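Local atomic coordinates of dUTPase (Streptococcus mutans, PDB entry 3H6X), a protein that probably hydrolyses dUTP to dUMP and diphosphate as a trimeric, jelly-roll enzyme of nucleotide metabolism. Residues 54-67 against 117-129. Residues are numbered along the deposited sequence; the frame is centred on the assembly and turned at random.
Sequences AYMQVGEVLYLFDR and ERVVQGVFMPFLL
Val61, Tyr63 and Phe65 pair through their backbones with Met125, Val123 and Gln121, two hydrogen bonds to each antiparallel pair, the straightest being Phe65 N to Gln121 O (2.8 Å, 174°). Beyond the paired strands Phe127 N donates to Gly59 O. At the other end the Gln121 side chain, extended beyond CG, carries NE2 to the backbone Asp66 O at 3.1 Å, with the acceptor in the amide plane.

Apolar packing follows on both faces. Leu62, with CG anti to the backbone N (chi1 171°), centres CD1 over the Phe124 ring, 3.8 Å from its centroid; Gly122, having no side chain, lets Leu62 CD1 lie 3.7 Å from Gly122 C. On the other face the selenium of Met125, a selenomethionine, lies in the plane of the Tyr63 ring at its edge, 3.8 Å from CD2, a Met-aromatic contact, while Val123 CG2 meets the Phe65 edge. In the type II turn Gln57-Glu60, Gly59 has the positive phi that glycine readily adopts, and its bare CA approaches the Phe127 ring face.

Among charged groups, Arg67 NH2 sits over the centre of the Arg118 guanidinium, the two like-charged planes 32° apart; a salt bridge from Arg118 NH1 to Glu23 OE1 probably balances part of this charge.

These central strands of a jelly-roll sheet lie between strands 30-33 and 82-85, and Tyr63, Phe65 and Met125 face neighbouring subunits of the trimer.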
loop_
_atom_site.group_PDB
_atom_site.type_symbol
_atom_site.label_atom_id
_atom_site.label_comp_id
_atom_site.label_asym_id
_atom_site.label_seq_id
_atom_site.Cartn_x
_atom_site.Cartn_y
_atom_site.Cartn_z
ATOM N N ALA B 54 7.364 -14.086 11.105
ATOM C CA ALA B 54 7.675 -12.859 11.848
ATOM C C ALA B 54 6.880 -12.794 13.136
ATOM O O ALA B 54 5.700 -13.028 13.127
ATOM C CB ALA B 54 7.378 -11.620 10.999
ATOM N N TYR B 55 7.550 -12.457 14.231
ATOM C CA TYR B 55 6.888 -12.261 15.520
ATOM C C TYR B 55 6.928 -10.770 15.832
ATOM O O TYR B 55 7.778 -10.050 15.298
ATOM C CB TYR B 55 7.589 -13.083 16.626
ATOM C CG TYR B 55 9.036 -12.724 16.832
ATOM C CD1 TYR B 55 9.411 -11.768 17.778
ATOM C CD2 TYR B 55 10.035 -13.348 16.080
ATOM C CE1 TYR B 55 10.744 -11.442 17.978
ATOM C CE2 TYR B 55 11.381 -13.020 16.255
ATOM C CZ TYR B 55 11.723 -12.070 17.206
ATOM O OH TYR B 55 13.061 -11.737 17.372
HETATM N N MSE B 56 5.986 -10.301 16.645
HETATM C CA MSE B 56 5.945 -8.882 16.997
HETATM C C MSE B 56 5.120 -8.719 18.268
HETATM O O MSE B 56 4.627 -9.711 18.827
HETATM C CB MSE B 56 5.319 -8.082 15.846
HETATM C CG MSE B 56 3.925 -8.592 15.512
HETATM SE SE MSE B 56 3.359 -8.173 13.683
HETATM C CE MSE B 56 5.082 -7.667 12.955
ATOM N N GLN B 57 4.975 -7.485 18.732
ATOM C CA GLN B 57 4.245 -7.268 19.982
ATOM C C GLN B 57 2.773 -7.089 19.716
ATOM O O GLN B 57 2.361 -6.907 18.573
ATOM C CB GLN B 57 4.795 -6.040 20.705
ATOM C CG GLN B 57 6.291 -6.158 20.923
ATOM C CD GLN B 57 6.793 -5.270 22.007
ATOM O OE1 GLN B 57 6.429 -5.444 23.172
ATOM N NE2 GLN B 57 7.677 -4.325 21.646
ATOM N N VAL B 58 1.962 -7.122 20.764
ATOM C CA VAL B 58 0.551 -6.805 20.583
ATOM C C VAL B 58 0.486 -5.335 20.132
ATOM O O VAL B 58 1.245 -4.473 20.595
ATOM C CB VAL B 58 -0.292 -6.975 21.865
ATOM C CG1 VAL B 58 -0.146 -8.339 22.417
ATOM C CG2 VAL B 58 0.119 -6.080 22.888
ATOM N N GLY B 59 -0.417 -5.058 19.195
ATOM C CA GLY B 59 -0.570 -3.715 18.669
ATOM C C GLY B 59 0.400 -3.368 17.565
ATOM O O GLY B 59 0.534 -2.198 17.190
ATOM N N GLU B 60 1.099 -4.384 17.069
ATOM C CA GLU B 60 2.021 -4.196 15.942
ATOM C C GLU B 60 1.575 -5.007 14.730
ATOM O O GLU B 60 0.925 -6.044 14.873
ATOM C CB GLU B 60 3.452 -4.545 16.358
ATOM C CG GLU B 60 3.974 -3.574 17.427
ATOM C CD GLU B 60 5.363 -3.894 17.947
ATOM O OE1 GLU B 60 5.960 -4.898 17.503
ATOM O OE2 GLU B 60 5.839 -3.118 18.806
ATOM N N VAL B 61 1.919 -4.506 13.543
ATOM C CA VAL B 61 1.669 -5.199 12.290
ATOM C C VAL B 61 2.921 -5.124 11.427
ATOM O O VAL B 61 3.713 -4.188 11.546
ATOM C CB VAL B 61 0.449 -4.575 11.558
ATOM C CG1 VAL B 61 0.728 -3.119 11.227
ATOM C CG2 VAL B 61 0.088 -5.379 10.317
ATOM N N LEU B 62 3.076 -6.103 10.536
ATOM C CA LEU B 62 4.160 -6.107 9.566
ATOM C C LEU B 62 3.534 -5.937 8.192
ATOM O O LEU B 62 2.692 -6.746 7.796
ATOM C CB LEU B 62 4.906 -7.449 9.603
ATOM C CG LEU B 62 5.942 -7.653 8.473
ATOM C CD1 LEU B 62 7.082 -6.665 8.558
ATOM C CD2 LEU B 62 6.487 -9.076 8.519
ATOM N N TYR B 63 3.922 -4.897 7.465
ATOM C CA TYR B 63 3.417 -4.696 6.109
ATOM C C TYR B 63 4.481 -5.131 5.129
ATOM O O TYR B 63 5.671 -4.882 5.354
ATOM C CB TYR B 63 3.159 -3.216 5.850
ATOM C CG TYR B 63 1.970 -2.660 6.584
ATOM C CD1 TYR B 63 0.741 -3.306 6.528
ATOM C CD2 TYR B 63 2.068 -1.495 7.322
ATOM C CE1 TYR B 63 -0.363 -2.798 7.208
ATOM C CE2 TYR B 63 0.971 -0.987 8.006
ATOM C CZ TYR B 63 -0.237 -1.648 7.934
ATOM O OH TYR B 63 -1.340 -1.153 8.595
ATOM N N LEU B 64 4.057 -5.784 4.050
ATOM C CA LEU B 64 4.984 -6.141 2.968
ATOM C C LEU B 64 4.697 -5.247 1.784
ATOM O O LEU B 64 3.564 -5.189 1.318
ATOM C CB LEU B 64 4.746 -7.583 2.531
ATOM C CG LEU B 64 4.836 -8.653 3.614
ATOM C CD1 LEU B 64 4.624 -10.026 2.983
ATOM C CD2 LEU B 64 6.186 -8.553 4.322
ATOM N N PHE B 65 5.716 -4.527 1.325
ATOM C CA PHE B 65 5.579 -3.660 0.159
ATOM C C PHE B 65 6.415 -4.177 -0.983
ATOM O O PHE B 65 7.449 -4.824 -0.792
ATOM C CB PHE B 65 6.026 -2.218 0.473
ATOM C CG PHE B 65 5.256 -1.577 1.588
ATOM C CD1 PHE B 65 3.952 -1.145 1.394
ATOM C CD2 PHE B 65 5.840 -1.405 2.831
ATOM C CE1 PHE B 65 3.239 -0.553 2.438
ATOM C CE2 PHE B 65 5.141 -0.821 3.868
ATOM C CZ PHE B 65 3.841 -0.380 3.667
ATOM N N ASP B 66 5.968 -3.869 -2.192
ATOM C CA ASP B 66 6.724 -4.199 -3.382
ATOM C C ASP B 66 8.079 -3.489 -3.321
ATOM O O ASP B 66 8.223 -2.438 -2.695
ATOM C CB ASP B 66 5.978 -3.647 -4.604
ATOM C CG ASP B 66 5.865 -4.652 -5.721
ATOM O OD1 ASP B 66 6.677 -5.611 -5.762
ATOM O OD2 ASP B 66 4.935 -4.511 -6.530
ATOM N N ARG B 67 9.078 -4.067 -3.959
ATOM C CA ARG B 67 10.322 -3.336 -4.198
ATOM C C ARG B 67 10.121 -2.469 -5.421
ATOM O O ARG B 67 9.461 -2.881 -6.371
ATOM C CB ARG B 67 11.474 -4.304 -4.443
ATOM C CG ARG B 67 11.826 -5.188 -3.254
ATOM C CD ARG B 67 13.149 -5.879 -3.486
ATOM N NE ARG B 67 14.273 -4.958 -3.369
ATOM C CZ ARG B 67 15.335 -4.962 -4.167
ATOM N NH1 ARG B 67 15.422 -5.841 -5.166
ATOM N NH2 ARG B 67 16.301 -4.085 -3.982
ATOM N N GLU B 117 17.045 -13.927 -4.201
ATOM C CA GLU B 117 16.713 -12.621 -4.776
ATOM C C GLU B 117 15.759 -11.876 -3.852
ATOM O O GLU B 117 14.835 -12.472 -3.303
ATOM C CB GLU B 117 16.064 -12.765 -6.158
ATOM C CG GLU B 117 17.045 -13.023 -7.291
ATOM C CD GLU B 117 16.374 -13.089 -8.664
ATOM O OE1 GLU B 117 15.135 -13.058 -8.749
ATOM O OE2 GLU B 117 17.099 -13.164 -9.672
ATOM N N ARG B 118 15.978 -10.574 -3.672
ATOM C CA ARG B 118 15.077 -9.794 -2.826
ATOM C C ARG B 118 13.760 -9.551 -3.554
ATOM O O ARG B 118 13.744 -9.248 -4.744
ATOM C CB ARG B 118 15.747 -8.478 -2.418
ATOM C CG ARG B 118 16.983 -8.710 -1.566
ATOM C CD ARG B 118 17.650 -7.397 -1.211
ATOM N NE ARG B 118 18.385 -6.839 -2.344
ATOM C CZ ARG B 118 18.894 -5.612 -2.351
ATOM N NH1 ARG B 118 18.756 -4.834 -1.278
ATOM N NH2 ARG B 118 19.544 -5.175 -3.425
ATOM N N VAL B 119 12.654 -9.690 -2.847
ATOM C CA VAL B 119 11.346 -9.690 -3.512
ATOM C C VAL B 119 10.363 -8.672 -2.923
ATOM O O VAL B 119 9.639 -8.016 -3.667
ATOM C CB VAL B 119 10.724 -11.119 -3.579
ATOM C CG1 VAL B 119 10.415 -11.670 -2.169
ATOM C CG2 VAL B 119 9.472 -11.118 -4.469
ATOM N N VAL B 120 10.338 -8.528 -1.599
ATOM C CA VAL B 120 9.487 -7.504 -1.004
ATOM C C VAL B 120 10.214 -6.871 0.178
ATOM O O VAL B 120 11.226 -7.401 0.625
ATOM C CB VAL B 120 8.110 -8.041 -0.516
ATOM C CG1 VAL B 120 7.244 -8.495 -1.696
ATOM C CG2 VAL B 120 8.311 -9.163 0.476
ATOM N N GLN B 121 9.745 -5.718 0.645
ATOM C CA GLN B 121 10.309 -5.142 1.864
ATOM C C GLN B 121 9.270 -5.122 2.977
ATOM O O GLN B 121 8.110 -4.804 2.750
ATOM C CB GLN B 121 10.838 -3.742 1.612
ATOM C CG GLN B 121 9.843 -2.780 1.041
ATOM C CD GLN B 121 10.522 -1.502 0.539
ATOM O OE1 GLN B 121 11.339 -0.932 1.236
ATOM N NE2 GLN B 121 10.185 -1.068 -0.669
ATOM N N GLY B 122 9.688 -5.489 4.181
ATOM C CA GLY B 122 8.762 -5.536 5.299
ATOM C C GLY B 122 9.030 -4.411 6.291
ATOM O O GLY B 122 10.177 -4.168 6.667
ATOM N N VAL B 123 7.966 -3.737 6.719
ATOM C CA VAL B 123 8.063 -2.648 7.687
ATOM C C VAL B 123 7.158 -2.948 8.884
ATOM O O VAL B 123 5.982 -3.248 8.712
ATOM C CB VAL B 123 7.643 -1.298 7.064
ATOM C CG1 VAL B 123 7.835 -0.165 8.079
ATOM C CG2 VAL B 123 8.435 -1.018 5.773
ATOM N N PHE B 124 7.708 -2.873 10.094
ATOM C CA PHE B 124 6.929 -3.080 11.315
ATOM C C PHE B 124 6.386 -1.750 11.813
ATOM O O PHE B 124 7.143 -0.772 11.877
ATOM C CB PHE B 124 7.835 -3.646 12.414
ATOM C CG PHE B 124 8.301 -5.067 12.170
ATOM C CD1 PHE B 124 7.579 -6.143 12.677
ATOM C CD2 PHE B 124 9.461 -5.316 11.461
ATOM C CE1 PHE B 124 8.011 -7.431 12.484
ATOM C CE2 PHE B 124 9.912 -6.611 11.270
ATOM C CZ PHE B 124 9.184 -7.674 11.773
HETATM N N MSE B 125 5.105 -1.713 12.188
HETATM C CA MSE B 125 4.467 -0.447 12.577
HETATM C C MSE B 125 3.416 -0.708 13.658
HETATM O O MSE B 125 2.931 -1.824 13.782
HETATM C CB MSE B 125 3.799 0.225 11.368
HETATM C CG MSE B 125 4.771 0.551 10.245
HETATM SE SE MSE B 125 3.830 1.474 8.825
HETATM C CE MSE B 125 3.922 3.243 9.446
ATOM N N PRO B 126 3.053 0.337 14.418
ATOM C CA PRO B 126 1.961 0.224 15.399
ATOM C C PRO B 126 0.602 0.387 14.719
ATOM O O PRO B 126 0.478 1.075 13.694
ATOM C CB PRO B 126 2.196 1.433 16.317
ATOM C CG PRO B 126 2.800 2.459 15.392
ATOM C CD PRO B 126 3.698 1.666 14.456
ATOM N N PHE B 127 -0.414 -0.251 15.278
ATOM C CA PHE B 127 -1.793 0.007 14.854
ATOM C C PHE B 127 -2.682 0.241 16.074
ATOM O O PHE B 127 -2.285 -0.048 17.202
ATOM C CB PHE B 127 -2.351 -1.128 13.988
ATOM C CG PHE B 127 -2.643 -2.399 14.740
ATOM C CD1 PHE B 127 -1.694 -3.402 14.809
ATOM C CD2 PHE B 127 -3.881 -2.604 15.348
ATOM C CE1 PHE B 127 -1.945 -4.578 15.471
ATOM C CE2 PHE B 127 -4.151 -3.804 16.024
ATOM C CZ PHE B 127 -3.164 -4.790 16.081
ATOM N N LEU B 128 -3.899 0.727 15.831
ATOM C CA LEU B 128 -4.776 1.211 16.886
ATOM C C LEU B 128 -6.134 0.502 16.830
ATOM O O LEU B 128 -6.583 0.078 15.765
ATOM C CB LEU B 128 -4.994 2.724 16.718
ATOM C CG LEU B 128 -3.732 3.591 16.753
ATOM C CD1 LEU B 128 -4.004 5.029 16.240
ATOM C CD2 LEU B 128 -3.155 3.613 18.172
ATOM N N LEU B 129 -6.788 0.390 17.989
ATOM C CA LEU B 129 -8.038 -0.355 18.098
ATOM C C LEU B 129 -9.267 0.550 18.166
ATOM O O LEU B 129 -9.218 1.657 18.702
ATOM C CB LEU B 129 -8.033 -1.210 19.363
ATOM C CG LEU B 129 -6.936 -2.266 19.436
ATOM C CD1 LEU B 129 -7.043 -2.984 20.766
ATOM C CD2 LEU B 129 -7.086 -3.270 18.276
#